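Local structure of fimbrial structural subunit (Actinomyces naeslundii, 3QDH) at residues Y41-L46 / Q124-T129; G180-L185 / E210-T215. The protein probably builds, with these C-terminal domains as part of its subunit, the shaft of the type 2 fimbriae that adhere to streptococci and host cells in oral biofilm. All coordinates share one frame; numbering follows the deposited sequence. Where two conformers were deposited one is given.

Contact 1: Y41-L46 / Q124-T129; sequences YKYFQL and QVISDT
Gln45 and Ile126 form an antiparallel hydrogen-bonded pair, with Gln45 N on Ile126 O at 2.8 Å and a straighter return bond, 172° at the hydrogen, from Ile126 N to Gln45 O. Toward Tyr43 the pairing slackens: Asp128 N reaches Tyr43 O only weakly, at 3.3 Å. A beta bulge then absorbs Lys42, whose N still donates to Asp128 O, before Tyr41 pairs with Thr129.

The charged and polar contacts gather beside this bulge. Lys42 stretches alongside Asp128, and its NZ makes a salt bridge of 3.1 Å to Asp128 OD2, approaching from above the carboxylate plane. Tyr43 sets CG between its backbone N and carbonyl carbon (chi1 51°), which swings the ring across the neighbouring strand; one face lies over Asp128 N, and its plane stands 58° from the carboxylate. One water links Tyr43 OH to Asp128 OD2, so the carboxylate is held by both lysine and solvent.

Apolar contacts divide between the two faces. On one, Tyr43 CE1 rests 3.8 Å from Ile126 CG2. On the other, Val125 CG2 makes a CH-pi contact over the Phe44 ring, 4.1 Å from its centroid, while Tyr41 CD1 lies 3.6 Å from Thr129 CG2, the two side chains running alongside each other.

The face carrying Tyr41 and Phe44 is covered by Leu92 and Ile95 of helix 89-96, with Phe44 also reaching Val103 of strand 102-111. Strand 39-49 thus lies between strands 118-131 and 82-87, the latter joined by backbone hydrogen bonds of Phe44 with Phe87 and Leu46 with Val85, in a sheet packed against the helix and strand 102-111.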
loop_
_atom_site.group_PDB
_atom_site.type_symbol
_atom_site.label_atom_id
_atom_site.label_comp_id
_atom_site.label_asym_id
_atom_site.label_seq_id
_atom_site.Cartn_x
_atom_site.Cartn_y
_atom_site.Cartn_z
ATOM N N TYR A 41 23.216 17.225 -14.451
ATOM C CA TYR A 41 22.385 17.326 -13.241
ATOM C C TYR A 41 23.118 17.991 -12.077
ATOM O O TYR A 41 24.245 17.618 -11.743
ATOM C CB TYR A 41 21.891 15.953 -12.774
ATOM C CG TYR A 41 20.907 15.326 -13.735
ATOM C CD1 TYR A 41 19.601 15.810 -13.845
ATOM C CD2 TYR A 41 21.290 14.251 -14.541
ATOM C CE1 TYR A 41 18.692 15.228 -14.744
ATOM C CE2 TYR A 41 20.391 13.657 -15.429
ATOM C CZ TYR A 41 19.103 14.156 -15.528
ATOM O OH TYR A 41 18.248 13.570 -16.426
ATOM N N LYS A 42 22.453 18.967 -11.462
ATOM C CA LYS A 42 22.873 19.496 -10.166
ATOM C C LYS A 42 22.380 18.531 -9.106
ATOM O O LYS A 42 23.036 18.313 -8.075
ATOM C CB LYS A 42 22.252 20.872 -9.915
ATOM C CG LYS A 42 22.698 21.994 -10.864
ATOM C CD LYS A 42 21.938 23.270 -10.468
ATOM C CE LYS A 42 21.866 24.270 -11.587
ATOM N NZ LYS A 42 21.046 25.459 -11.188
ATOM N N TYR A 43 21.203 17.955 -9.359
ATOM C CA TYR A 43 20.626 16.965 -8.468
ATOM C C TYR A 43 19.463 16.267 -9.163
ATOM O O TYR A 43 18.984 16.731 -10.189
ATOM C CB TYR A 43 20.161 17.600 -7.123
ATOM C CG TYR A 43 19.269 18.809 -7.310
ATOM C CD1 TYR A 43 17.891 18.668 -7.509
ATOM C CD2 TYR A 43 19.811 20.103 -7.284
ATOM C CE1 TYR A 43 17.078 19.808 -7.729
ATOM C CE2 TYR A 43 19.018 21.236 -7.483
ATOM C CZ TYR A 43 17.660 21.081 -7.703
ATOM O OH TYR A 43 16.888 22.204 -7.886
ATOM N N PHE A 44 19.038 15.146 -8.600
ATOM C CA PHE A 44 17.888 14.383 -9.089
ATOM C C PHE A 44 17.330 13.585 -7.911
ATOM O O PHE A 44 18.000 12.709 -7.371
ATOM C CB PHE A 44 18.301 13.459 -10.262
ATOM C CG PHE A 44 17.136 12.788 -10.958
ATOM C CD1 PHE A 44 16.880 13.030 -12.308
ATOM C CD2 PHE A 44 16.315 11.912 -10.267
ATOM C CE1 PHE A 44 15.789 12.411 -12.956
ATOM C CE2 PHE A 44 15.220 11.287 -10.903
ATOM C CZ PHE A 44 14.968 11.530 -12.241
ATOM N N GLN A 45 16.096 13.889 -7.507
ATOM C CA GLN A 45 15.505 13.283 -6.318
ATOM C C GLN A 45 14.062 12.878 -6.579
ATOM O O GLN A 45 13.298 13.661 -7.139
ATOM C CB GLN A 45 15.551 14.284 -5.149
ATOM C CG GLN A 45 14.974 13.783 -3.802
ATOM C CD GLN A 45 14.989 14.879 -2.746
ATOM O OE1 GLN A 45 15.916 14.976 -1.927
ATOM N NE2 GLN A 45 13.978 15.728 -2.781
ATOM N N LEU A 46 13.694 11.665 -6.161
ATOM C CA LEU A 46 12.292 11.273 -6.100
ATOM C C LEU A 46 11.803 11.520 -4.665
ATOM O O LEU A 46 12.452 11.113 -3.695
ATOM C CB LEU A 46 12.106 9.804 -6.498
ATOM C CG LEU A 46 12.511 9.378 -7.931
ATOM C CD1 LEU A 46 12.446 7.855 -8.060
ATOM C CD2 LEU A 46 11.661 10.065 -9.007
ATOM N N GLN A 124 6.868 13.338 -6.404
ATOM C CA GLN A 124 7.447 14.412 -7.185
ATOM C C GLN A 124 8.851 14.042 -7.664
ATOM O O GLN A 124 9.499 13.185 -7.072
ATOM C CB GLN A 124 7.517 15.675 -6.332
ATOM C CG GLN A 124 6.146 16.291 -6.076
ATOM C CD GLN A 124 6.197 17.479 -5.164
ATOM O OE1 GLN A 124 6.992 17.530 -4.221
ATOM N NE2 GLN A 124 5.326 18.454 -5.424
ATOM N N VAL A 125 9.300 14.678 -8.739
ATOM C CA VAL A 125 10.704 14.612 -9.128
ATOM C C VAL A 125 11.295 16.007 -8.959
ATOM O O VAL A 125 10.784 16.990 -9.511
ATOM C CB VAL A 125 10.935 13.982 -10.538
ATOM C CG1 VAL A 125 10.124 14.685 -11.619
ATOM C CG2 VAL A 125 12.426 13.981 -10.901
ATOM N N ILE A 126 12.335 16.085 -8.141
ATOM C CA ILE A 126 13.036 17.333 -7.855
ATOM C C ILE A 126 14.393 17.212 -8.530
ATOM O O ILE A 126 15.266 16.491 -8.054
ATOM C CB ILE A 126 13.220 17.554 -6.311
ATOM C CG1 ILE A 126 11.906 17.313 -5.528
ATOM C CG2 ILE A 126 13.858 18.919 -5.999
ATOM C CD1 ILE A 126 10.694 17.967 -6.087
ATOM N N SER A 127 14.548 17.883 -9.664
ATOM C CA SER A 127 15.807 17.828 -10.402
ATOM C C SER A 127 16.088 19.144 -11.118
ATOM O O SER A 127 15.185 19.953 -11.343
ATOM C CB SER A 127 15.851 16.637 -11.374
ATOM O OG SER A 127 14.866 16.734 -12.387
ATOM N N ASP A 128 17.359 19.362 -11.433
ATOM C CA ASP A 128 17.764 20.551 -12.165
ATOM C C ASP A 128 19.057 20.251 -12.901
ATOM O O ASP A 128 19.825 19.374 -12.493
ATOM C CB ASP A 128 17.935 21.718 -11.186
ATOM C CG ASP A 128 17.858 23.080 -11.863
ATOM O OD1 ASP A 128 17.390 23.197 -13.028
ATOM O OD2 ASP A 128 18.267 24.046 -11.195
ATOM N N THR A 129 19.291 20.981 -13.983
ATOM C CA THR A 129 20.477 20.805 -14.810
ATOM C C THR A 129 21.121 22.156 -15.083
ATOM O O THR A 129 20.464 23.192 -14.960
ATOM C CB THR A 129 20.113 20.188 -16.166
ATOM O OG1 THR A 129 19.058 20.959 -16.752
ATOM C CG2 THR A 129 19.654 18.728 -15.994
HETATM O O HOH W 1 14.302 22.089 -8.783
HETATM O O HOH W 2 18.118 24.447 -8.582
#

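Contact 2: G180-L185 / E210-T215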
loop_
_atom_site.group_PDB
_atom_site.type_symbol
_atom_site.label_atom_id
_atom_site.label_comp_id
_atom_site.label_asym_id
_atom_site.label_seq_id
_atom_site.Cartn_x
_atom_site.Cartn_y
_atom_site.Cartn_z
ATOM N N GLY A 180 -13.685 -14.783 24.108
ATOM C CA GLY A 180 -12.921 -15.991 23.822
ATOM C C GLY A 180 -13.329 -16.743 22.573
ATOM O O GLY A 180 -12.753 -17.783 22.265
ATOM N N ALA A 181 -14.331 -16.234 21.861
ATOM C CA ALA A 181 -14.698 -16.786 20.566
ATOM C C ALA A 181 -13.588 -16.464 19.567
ATOM O O ALA A 181 -13.004 -15.381 19.608
ATOM C CB ALA A 181 -16.023 -16.216 20.098
ATOM N N GLN A 182 -13.289 -17.414 18.688
ATOM C CA GLN A 182 -12.197 -17.238 17.737
ATOM C C GLN A 182 -12.649 -17.302 16.280
ATOM O O GLN A 182 -13.454 -18.154 15.901
ATOM C CB GLN A 182 -11.043 -18.204 18.033
ATOM C CG GLN A 182 -10.243 -17.820 19.278
ATOM C CD GLN A 182 -8.988 -18.654 19.483
ATOM O OE1 GLN A 182 -8.777 -19.668 18.820
ATOM N NE2 GLN A 182 -8.148 -18.225 20.416
ATOM N N PHE A 183 -12.119 -16.378 15.479
ATOM C CA PHE A 183 -12.482 -16.226 14.069
ATOM C C PHE A 183 -11.236 -16.083 13.195
ATOM O O PHE A 183 -10.157 -15.739 13.679
ATOM C CB PHE A 183 -13.363 -14.982 13.863
ATOM C CG PHE A 183 -14.743 -15.084 14.467
ATOM C CD1 PHE A 183 -15.815 -15.560 13.716
ATOM C CD2 PHE A 183 -14.980 -14.663 15.776
ATOM C CE1 PHE A 183 -17.100 -15.636 14.268
ATOM C CE2 PHE A 183 -16.260 -14.732 16.334
ATOM C CZ PHE A 183 -17.319 -15.220 15.582
ATOM N N GLN A 184 -11.405 -16.358 11.903
ATOM C CA GLN A 184 -10.370 -16.145 10.893
ATOM C C GLN A 184 -11.012 -15.528 9.648
ATOM O O GLN A 184 -12.141 -15.871 9.293
ATOM C CB GLN A 184 -9.668 -17.464 10.537
ATOM C CG GLN A 184 -8.840 -18.070 11.674
ATOM C CD GLN A 184 -7.825 -19.094 11.199
ATOM O OE1 GLN A 184 -8.140 -19.990 10.415
ATOM N NE2 GLN A 184 -6.596 -18.972 11.690
ATOM N N LEU A 185 -10.298 -14.606 9.003
ATOM C CA LEU A 185 -10.809 -13.915 7.816
ATOM C C LEU A 185 -10.180 -14.429 6.524
ATOM O O LEU A 185 -8.967 -14.645 6.456
ATOM C CB LEU A 185 -10.601 -12.401 7.933
ATOM C CG LEU A 185 -11.655 -11.608 8.707
ATOM C CD1 LEU A 185 -11.071 -10.309 9.242
ATOM C CD2 LEU A 185 -12.897 -11.342 7.849
ATOM N N GLU A 210 -1.525 -11.004 13.266
ATOM C CA GLU A 210 -2.236 -12.131 13.857
ATOM C C GLU A 210 -3.331 -12.638 12.917
ATOM O O GLU A 210 -4.152 -11.853 12.429
ATOM C CB GLU A 210 -2.824 -11.737 15.218
ATOM C CG GLU A 210 -1.816 -11.111 16.202
ATOM C CD GLU A 210 -0.716 -12.073 16.659
ATOM O OE1 GLU A 210 -0.989 -13.288 16.806
ATOM O OE2 GLU A 210 0.425 -11.605 16.884
ATOM N N THR A 211 -3.330 -13.947 12.666
ATOM C CA THR A 211 -4.295 -14.579 11.753
ATOM C C THR A 211 -5.494 -15.196 12.477
ATOM O O THR A 211 -6.422 -15.700 11.836
ATOM C CB THR A 211 -3.635 -15.663 10.865
ATOM O OG1 THR A 211 -3.052 -16.681 11.691
ATOM C CG2 THR A 211 -2.560 -15.061 9.960
ATOM N N THR A 212 -5.465 -15.166 13.807
ATOM C CA THR A 212 -6.597 -15.613 14.616
ATOM C C THR A 212 -7.113 -14.436 15.427
ATOM O O THR A 212 -6.344 -13.753 16.101
ATOM C CB THR A 212 -6.221 -16.784 15.551
ATOM O OG1 THR A 212 -5.688 -17.859 14.773
ATOM C CG2 THR A 212 -7.444 -17.290 16.307
ATOM N N LEU A 213 -8.418 -14.204 15.343
ATOM C CA LEU A 213 -9.052 -13.093 16.037
ATOM C C LEU A 213 -9.878 -13.611 17.203
ATOM O O LEU A 213 -10.630 -14.577 17.057
ATOM C CB LEU A 213 -9.928 -12.292 15.069
ATOM C CG LEU A 213 -9.258 -11.818 13.771
ATOM C CD1 LEU A 213 -10.287 -11.268 12.797
ATOM C CD2 LEU A 213 -8.160 -10.794 14.047
ATOM N N THR A 214 -9.728 -12.962 18.353
ATOM C CA THR A 214 -10.402 -13.372 19.585
ATOM C C THR A 214 -11.241 -12.231 20.141
ATOM O O THR A 214 -10.741 -11.115 20.324
ATOM C CB THR A 214 -9.383 -13.837 20.652
ATOM O OG1 THR A 214 -8.529 -14.839 20.087
ATOM C CG2 THR A 214 -10.092 -14.412 21.890
ATOM N N THR A 215 -12.516 -12.522 20.394
ATOM C CA THR A 215 -13.447 -11.563 20.986
ATOM C C THR A 215 -13.039 -11.213 22.414
ATOM O O THR A 215 -12.632 -12.088 23.191
ATOM C CB THR A 215 -14.899 -12.098 20.999
ATOM O OG1 THR A 215 -14.958 -13.321 21.746
ATOM C CG2 THR A 215 -15.407 -12.349 19.583
#
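Thr215 turns OG1 between its backbone N and carbonyl carbon (chi1 59°), bringing the hydroxyl to Ala181 N at 3.0 Å in a bent bond, 135° at the hydrogen. Gln182 and Gln184 share another setting: each places CG anti to the carbonyl carbon, and their extended chains carry the amides to the threonines of 211-214. Gln182 lies alongside Thr214 and donates weakly from NE2 to OG1, while its OE1 side meets Thr212 CG2. Gln184 NE2 divides two weak bonds between Thr211 O at 3.3 Å and Thr212 OG1 at 3.4 Å, a loose grip from two acceptors.

Firmer bonds run along the backbone. Phe183 and Leu213 form an antiparallel hydrogen-bonded pair, Phe183 N meeting Leu213 O at 2.8 Å and Leu213 N returning to Phe183 O at 2.9 Å. Beyond Gln182, Thr215 N donates to Ala181 O, and an almost straight bond joins Gly180 N to Thr215 O; the Thr215 hydroxyl is also bonded to Leu178 O.

On the face of Phe183 and Leu213 the contacts are apolar. Leu185 CD1 touches Leu213 CD1 at 3.8 Å, and Thr215 CG2 comes to the edge of the Phe183 ring. Ile221 packs against Phe183, Leu213 and Thr215, and Leu161 against Leu185, so strands 220-230 and 154-165 cover this face.

A short edge strand, 213-214, is thereby joined to strand 182-188, which strand 245-254 flanks in turn: the layered, antiparallel beta architecture of a SpaA-like, CnaB-type pilin domain.

Overall arrangement
Followed from the N terminus, the chain enters contact 1 at 41-46, runs through strands 74-79 and 82-87, helix 89-96 and strand 102-111, and closes a long loop on returning at 124-129. It then passes along strand 154-165 before contact 2 closes a much shorter loop between 180-185 and 210-215. The two loops follow in series, neither nested nor crossed. Contact 1 ties strands early and late in the Sgo0707 N2-like region, whereas contact 2 joins strand 182-188 to the short strand 213-214, with strand 200-201 between them in the chain. Their centres are about 48 Å apart, yet strand 154-165, paired with 118-131, carries contact 1's sheet into the SpaA-like region, where it also covers contact 2.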